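Local atomic coordinates of transcription termination factor FttA (Pyrococcus horikoshii, PDB entry 3AF6), a protein that probably terminates archaeal transcription by cleaving nascent RNA as a zinc-dependent beta-CASP ribonuclease of the metallo-beta-lactamase superfamily. Residues A398-M403 with P621-D626; Q559-I564 with V585-G590. All blocks are in the same frame, centred on the assembly; numbering follows the deposited sequence.

Overall arrangement
Both contacts lie on the same side of the chain's centre, and their own centres are about 18 Å apart. Contact 1 ties the loop entering the beta-CASP region to helix 621-635, in the returning C-terminal part of the metallo-beta-lactamase fold. Contact 2 is nested within the chain loop that contact 1 closes, and packs a helix end on an outermost strand, 584-587, of the beta-CASP sheet. They meet where Met403 N probably donates a hydrogen bond to Asp589 OD1, at 2.9 Å. Contact 1 is the one near the catalytic metals: the Lys623 side chain is about 13 Å from a bound zinc ion and about 9 Å from the side chain of His618, a zinc ligand. Contact 2 lies away from the metal site.

Contact 1: A398-M403 with P621-D626; sequences ANDIQM and PQKCLD
Asp400 and Lys623 form a salt bridge between the loop that leads from the metallo-beta-lactamase fold into the beta-CASP region and the first turn of helix 621-635, which belongs to the returning C-terminal part of the same fold. This is the closer-packed half of the contact. In this model Lys623 NZ is nearer Asp400 OD2 (3.1 Å) than OD1 (3.5 Å), and the hydrogen bond to OD2 is weak. The two side chains cross at about a right angle, and Lys623 CG lies 3.7 Å from Asp400 OD2. A bend at the last torsion of Lys623 (chi4 50°) folds NZ back, and both CE and NZ lie alongside the carboxylate. Asp400 itself is the centre of an inverse gamma turn, and its OD2 takes a further weak hydrogen bond from Gly397 N.

One turn along the helix, the contact is longer and more open to solvent. Here the exposed Ala398 meets Asp626, whose carboxylate is committed mainly to a salt bridge with Arg597 of helix 597-606 through OD1. That arginine also touches the Ala398 side chain, so the three residues meet beside the helix. The other oxygen, OD2, is 3.9 Å from Ala398 CB and accepts a weak, bent hydrogen bond from Ala398 N, 3.4 Å long with an angle of 141° at the hydrogen.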
loop_
_atom_site.group_PDB
_atom_site.type_symbol
_atom_site.label_atom_id
_atom_site.label_comp_id
_atom_site.label_asym_id
_atom_site.label_seq_id
_atom_site.Cartn_x
_atom_site.Cartn_y
_atom_site.Cartn_z
ATOM N N ALA A 398 10.054 4.093 -25.954
ATOM C CA ALA A 398 9.177 4.210 -27.120
ATOM C C ALA A 398 8.675 2.856 -27.614
ATOM O O ALA A 398 7.596 2.758 -28.203
ATOM C CB ALA A 398 9.903 4.942 -28.250
ATOM N N ASN A 399 9.452 1.807 -27.381
ATOM C CA ASN A 399 9.043 0.480 -27.825
ATOM C C ASN A 399 8.567 -0.380 -26.659
ATOM O O ASN A 399 8.387 -1.583 -26.810
ATOM C CB ASN A 399 10.209 -0.220 -28.530
ATOM C CG ASN A 399 10.609 0.467 -29.833
ATOM O OD1 ASN A 399 11.732 0.306 -30.308
ATOM N ND2 ASN A 399 9.687 1.226 -30.417
ATOM N N ASP A 400 8.364 0.231 -25.495
ATOM C CA ASP A 400 7.929 -0.537 -24.339
ATOM C C ASP A 400 6.432 -0.773 -24.302
ATOM O O ASP A 400 5.742 -0.322 -23.391
ATOM C CB ASP A 400 8.386 0.128 -23.037
ATOM C CG ASP A 400 9.897 0.205 -22.928
ATOM O OD1 ASP A 400 10.588 -0.599 -23.585
ATOM O OD2 ASP A 400 10.398 1.062 -22.181
ATOM N N ILE A 401 5.936 -1.480 -25.315
ATOM C CA ILE A 401 4.526 -1.828 -25.390
ATOM C C ILE A 401 4.381 -3.234 -24.822
ATOM O O ILE A 401 5.037 -4.174 -25.278
ATOM C CB ILE A 401 3.988 -1.822 -26.852
ATOM C CG1 ILE A 401 3.787 -0.387 -27.342
ATOM C CG2 ILE A 401 2.671 -2.560 -26.928
ATOM C CD1 ILE A 401 5.054 0.283 -27.788
ATOM N N GLN A 402 3.535 -3.374 -23.809
ATOM C CA GLN A 402 3.313 -4.680 -23.216
ATOM C C GLN A 402 2.359 -5.458 -24.095
ATOM O O GLN A 402 1.575 -4.889 -24.853
ATOM C CB GLN A 402 2.729 -4.549 -21.812
ATOM C CG GLN A 402 3.699 -3.949 -20.822
ATOM C CD GLN A 402 3.027 -3.409 -19.583
ATOM O OE1 GLN A 402 3.682 -2.816 -18.723
ATOM N NE2 GLN A 402 1.719 -3.605 -19.480
ATOM N N MET A 403 2.450 -6.770 -23.986
ATOM C CA MET A 403 1.622 -7.705 -24.729
ATOM C C MET A 403 0.159 -7.566 -24.283
ATOM O O MET A 403 -0.121 -7.427 -23.093
ATOM C CB MET A 403 2.150 -9.107 -24.426
ATOM C CG MET A 403 1.426 -10.271 -25.046
ATOM S SD MET A 403 2.184 -11.808 -24.441
ATOM C CE MET A 403 3.549 -11.995 -25.593
ATOM N N PRO A 621 17.329 5.147 -16.746
ATOM C CA PRO A 621 17.670 6.490 -17.239
ATOM C C PRO A 621 17.153 6.833 -18.637
ATOM O O PRO A 621 16.506 7.864 -18.808
ATOM C CB PRO A 621 19.194 6.516 -17.146
ATOM C CG PRO A 621 19.466 5.623 -15.970
ATOM C CD PRO A 621 18.516 4.462 -16.203
ATOM N N GLN A 622 17.419 5.978 -19.624
ATOM C CA GLN A 622 16.975 6.247 -20.995
ATOM C C GLN A 622 15.474 6.437 -21.047
ATOM O O GLN A 622 14.969 7.367 -21.665
ATOM C CB GLN A 622 17.323 5.098 -21.946
ATOM C CG GLN A 622 18.467 4.218 -21.526
ATOM C CD GLN A 622 18.073 3.201 -20.464
ATOM O OE1 GLN A 622 18.552 3.260 -19.321
ATOM N NE2 GLN A 622 17.200 2.257 -20.838
ATOM N N LYS A 623 14.771 5.524 -20.393
ATOM C CA LYS A 623 13.320 5.541 -20.346
ATOM C C LYS A 623 12.710 6.817 -19.746
ATOM O O LYS A 623 11.703 7.306 -20.252
ATOM C CB LYS A 623 12.835 4.288 -19.610
ATOM C CG LYS A 623 13.040 3.012 -20.426
ATOM C CD LYS A 623 13.214 1.788 -19.544
ATOM C CE LYS A 623 12.764 0.500 -20.245
ATOM N NZ LYS A 623 13.332 0.310 -21.600
ATOM N N CYS A 624 13.305 7.370 -18.691
ATOM C CA CYS A 624 12.742 8.593 -18.121
ATOM C C CYS A 624 12.949 9.708 -19.116
ATOM O O CYS A 624 12.069 10.549 -19.332
ATOM C CB CYS A 624 13.419 8.968 -16.812
ATOM S SG CYS A 624 13.160 7.803 -15.480
ATOM N N LEU A 625 14.129 9.698 -19.724
ATOM C CA LEU A 625 14.511 10.691 -20.714
ATOM C C LEU A 625 13.559 10.613 -21.903
ATOM O O LEU A 625 12.951 11.613 -22.306
ATOM C CB LEU A 625 15.939 10.419 -21.184
ATOM C CG LEU A 625 16.759 11.648 -21.564
ATOM C CD1 LEU A 625 16.145 12.359 -22.752
ATOM C CD2 LEU A 625 16.811 12.580 -20.356
ATOM N N ASP A 626 13.436 9.401 -22.439
ATOM C CA ASP A 626 12.589 9.101 -23.591
ATOM C C ASP A 626 11.145 9.582 -23.387
ATOM O O ASP A 626 10.608 10.343 -24.199
ATOM C CB ASP A 626 12.608 7.589 -23.840
ATOM C CG ASP A 626 12.077 7.213 -25.212
ATOM O OD1 ASP A 626 11.099 7.847 -25.665
ATOM O OD2 ASP A 626 12.630 6.272 -25.830
#

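Contact 2: Q559-I564 with V585-G590; sequences QVQSGI and VHTIDG
Thr587 OG1 donates a hydrogen bond to Gln561 OE1 at 3.2 Å, joining the end of strand 584-587 to the last turn of helix 556-561. The hydroxyl lies in the plane of the glutamine carbonyl and uses a lone pair of OE1, with an angle of 102° at the oxygen, so it comes in from beside the C=O bond. Gln561 reaches it with an extended chain that starts with CG trans to the backbone nitrogen (chi1 -170°). The two side chains cross nearly at right angles, and the threonine methyl CG2 rests 3.4 Å from the same amide oxygen.

Next to this polar pair Val585 packs against the helix, partly on its backbone. Two residues earlier on the strand, it turns its side chain to the helix as Thr587 does; its CG1 sits 3.8 Å from Val560 O and 4.0 Å from Gln561 CA, and its CG2 is 4.2 Å from Val560 CG1. Val560 O also accepts the backbone hydrogen bond from Gly563 N, at 3.1 Å. That bond belongs to the Schellman motif that ends the helix, with Gly563 in the positive-phi position. Phe547 of the neighbouring strand 544-547 touches Val560, Gln561 and Val585, continuing this packing into the sheet.

Strand 584-587 is an outermost strand of the parallel beta-CASP sheet. His586 turns away from this contact and packs on Val415 of helix 405-420, while its backbone is hydrogen-bonded to Ile545 and Phe547. With one neutral hydrogen bond beside valine methyls, none of the side chains that touch is ionisable, so the attachment of this helix end to the sheet edge should be little affected by pH.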
loop_
_atom_site.group_PDB
_atom_site.type_symbol
_atom_site.label_atom_id
_atom_site.label_comp_id
_atom_site.label_asym_id
_atom_site.label_seq_id
_atom_site.Cartn_x
_atom_site.Cartn_y
_atom_site.Cartn_z
ATOM N N GLN A 559 18.864 -11.706 -14.791
ATOM C CA GLN A 559 19.987 -12.523 -15.209
ATOM C C GLN A 559 19.480 -13.782 -15.909
ATOM O O GLN A 559 19.915 -14.103 -17.015
ATOM C CB GLN A 559 20.826 -12.872 -13.984
ATOM C CG GLN A 559 22.199 -13.425 -14.291
ATOM C CD GLN A 559 23.146 -13.277 -13.113
ATOM O OE1 GLN A 559 22.881 -13.779 -12.021
ATOM N NE2 GLN A 559 24.255 -12.581 -13.331
ATOM N N VAL A 560 18.553 -14.485 -15.264
ATOM C CA VAL A 560 17.970 -15.699 -15.830
ATOM C C VAL A 560 17.143 -15.358 -17.072
ATOM O O VAL A 560 17.240 -16.017 -18.113
ATOM C CB VAL A 560 17.036 -16.388 -14.822
ATOM C CG1 VAL A 560 16.356 -17.581 -15.475
ATOM C CG2 VAL A 560 17.818 -16.806 -13.594
ATOM N N GLN A 561 16.332 -14.313 -16.935
ATOM C CA GLN A 561 15.458 -13.832 -17.994
ATOM C C GLN A 561 16.245 -13.393 -19.221
ATOM O O GLN A 561 15.710 -13.346 -20.323
ATOM C CB GLN A 561 14.635 -12.655 -17.471
ATOM C CG GLN A 561 13.514 -12.213 -18.384
ATOM C CD GLN A 561 12.960 -10.851 -18.007
ATOM O OE1 GLN A 561 11.773 -10.579 -18.194
ATOM N NE2 GLN A 561 13.823 -9.984 -17.486
ATOM N N SER A 562 17.519 -13.074 -19.028
ATOM C CA SER A 562 18.361 -12.614 -20.129
ATOM C C SER A 562 18.991 -13.724 -20.952
ATOM O O SER A 562 19.563 -13.467 -22.011
ATOM C CB SER A 562 19.458 -11.690 -19.601
ATOM O OG SER A 562 18.893 -10.484 -19.113
ATOM N N GLY A 563 18.895 -14.954 -20.465
ATOM C CA GLY A 563 19.460 -16.061 -21.202
ATOM C C GLY A 563 20.653 -16.730 -20.553
ATOM O O GLY A 563 21.002 -17.844 -20.944
ATOM N N ILE A 564 21.282 -16.074 -19.578
ATOM C CA ILE A 564 22.442 -16.668 -18.907
ATOM C C ILE A 564 22.080 -18.100 -18.518
ATOM O O ILE A 564 21.040 -18.338 -17.900
ATOM C CB ILE A 564 22.843 -15.886 -17.633
ATOM C CG1 ILE A 564 22.986 -14.394 -17.943
ATOM C CG2 ILE A 564 24.157 -16.420 -17.098
ATOM C CD1 ILE A 564 24.008 -14.072 -19.011
ATOM N N VAL A 585 12.752 -20.774 -20.247
ATOM C CA VAL A 585 12.605 -19.413 -19.736
ATOM C C VAL A 585 11.619 -18.611 -20.595
ATOM O O VAL A 585 11.894 -18.322 -21.764
ATOM C CB VAL A 585 13.978 -18.672 -19.725
ATOM C CG1 VAL A 585 13.830 -17.304 -19.069
ATOM C CG2 VAL A 585 15.024 -19.506 -18.994
ATOM N N HIS A 586 10.477 -18.253 -20.011
ATOM C CA HIS A 586 9.454 -17.487 -20.723
ATOM C C HIS A 586 9.155 -16.163 -20.031
ATOM O O HIS A 586 9.189 -16.074 -18.800
ATOM C CB HIS A 586 8.147 -18.280 -20.804
ATOM C CG HIS A 586 8.262 -19.571 -21.543
ATOM N ND1 HIS A 586 8.490 -19.634 -22.901
ATOM C CD2 HIS A 586 8.194 -20.853 -21.112
ATOM C CE1 HIS A 586 8.560 -20.898 -23.276
ATOM N NE2 HIS A 586 8.383 -21.658 -22.209
ATOM N N THR A 587 8.846 -15.139 -20.820
ATOM C CA THR A 587 8.511 -13.836 -20.264
ATOM C C THR A 587 7.151 -13.389 -20.793
ATOM O O THR A 587 6.979 -13.193 -21.994
ATOM C CB THR A 587 9.564 -12.757 -20.627
ATOM O OG1 THR A 587 10.813 -13.066 -19.997
ATOM C CG2 THR A 587 9.108 -11.387 -20.154
ATOM N N ILE A 588 6.185 -13.245 -19.894
ATOM C CA ILE A 588 4.849 -12.804 -20.265
ATOM C C ILE A 588 4.610 -11.521 -19.488
ATOM O O ILE A 588 4.318 -11.569 -18.300
ATOM C CB ILE A 588 3.766 -13.831 -19.851
ATOM C CG1 ILE A 588 4.116 -15.229 -20.369
ATOM C CG2 ILE A 588 2.415 -13.400 -20.400
ATOM C CD1 ILE A 588 4.106 -15.355 -21.864
ATOM N N ASP A 589 4.733 -10.374 -20.148
ATOM C CA ASP A 589 4.548 -9.097 -19.466
ATOM C C ASP A 589 3.129 -8.544 -19.542
ATOM O O ASP A 589 2.860 -7.440 -19.060
ATOM C CB ASP A 589 5.510 -8.054 -20.030
ATOM C CG ASP A 589 5.243 -7.750 -21.486
ATOM O OD1 ASP A 589 4.087 -7.925 -21.926
ATOM O OD2 ASP A 589 6.185 -7.322 -22.184
ATOM N N GLY A 590 2.226 -9.308 -20.144
ATOM C CA GLY A 590 0.851 -8.856 -20.271
ATOM C C GLY A 590 0.021 -8.800 -18.996
ATOM O O GLY A 590 -1.148 -8.426 -19.042
#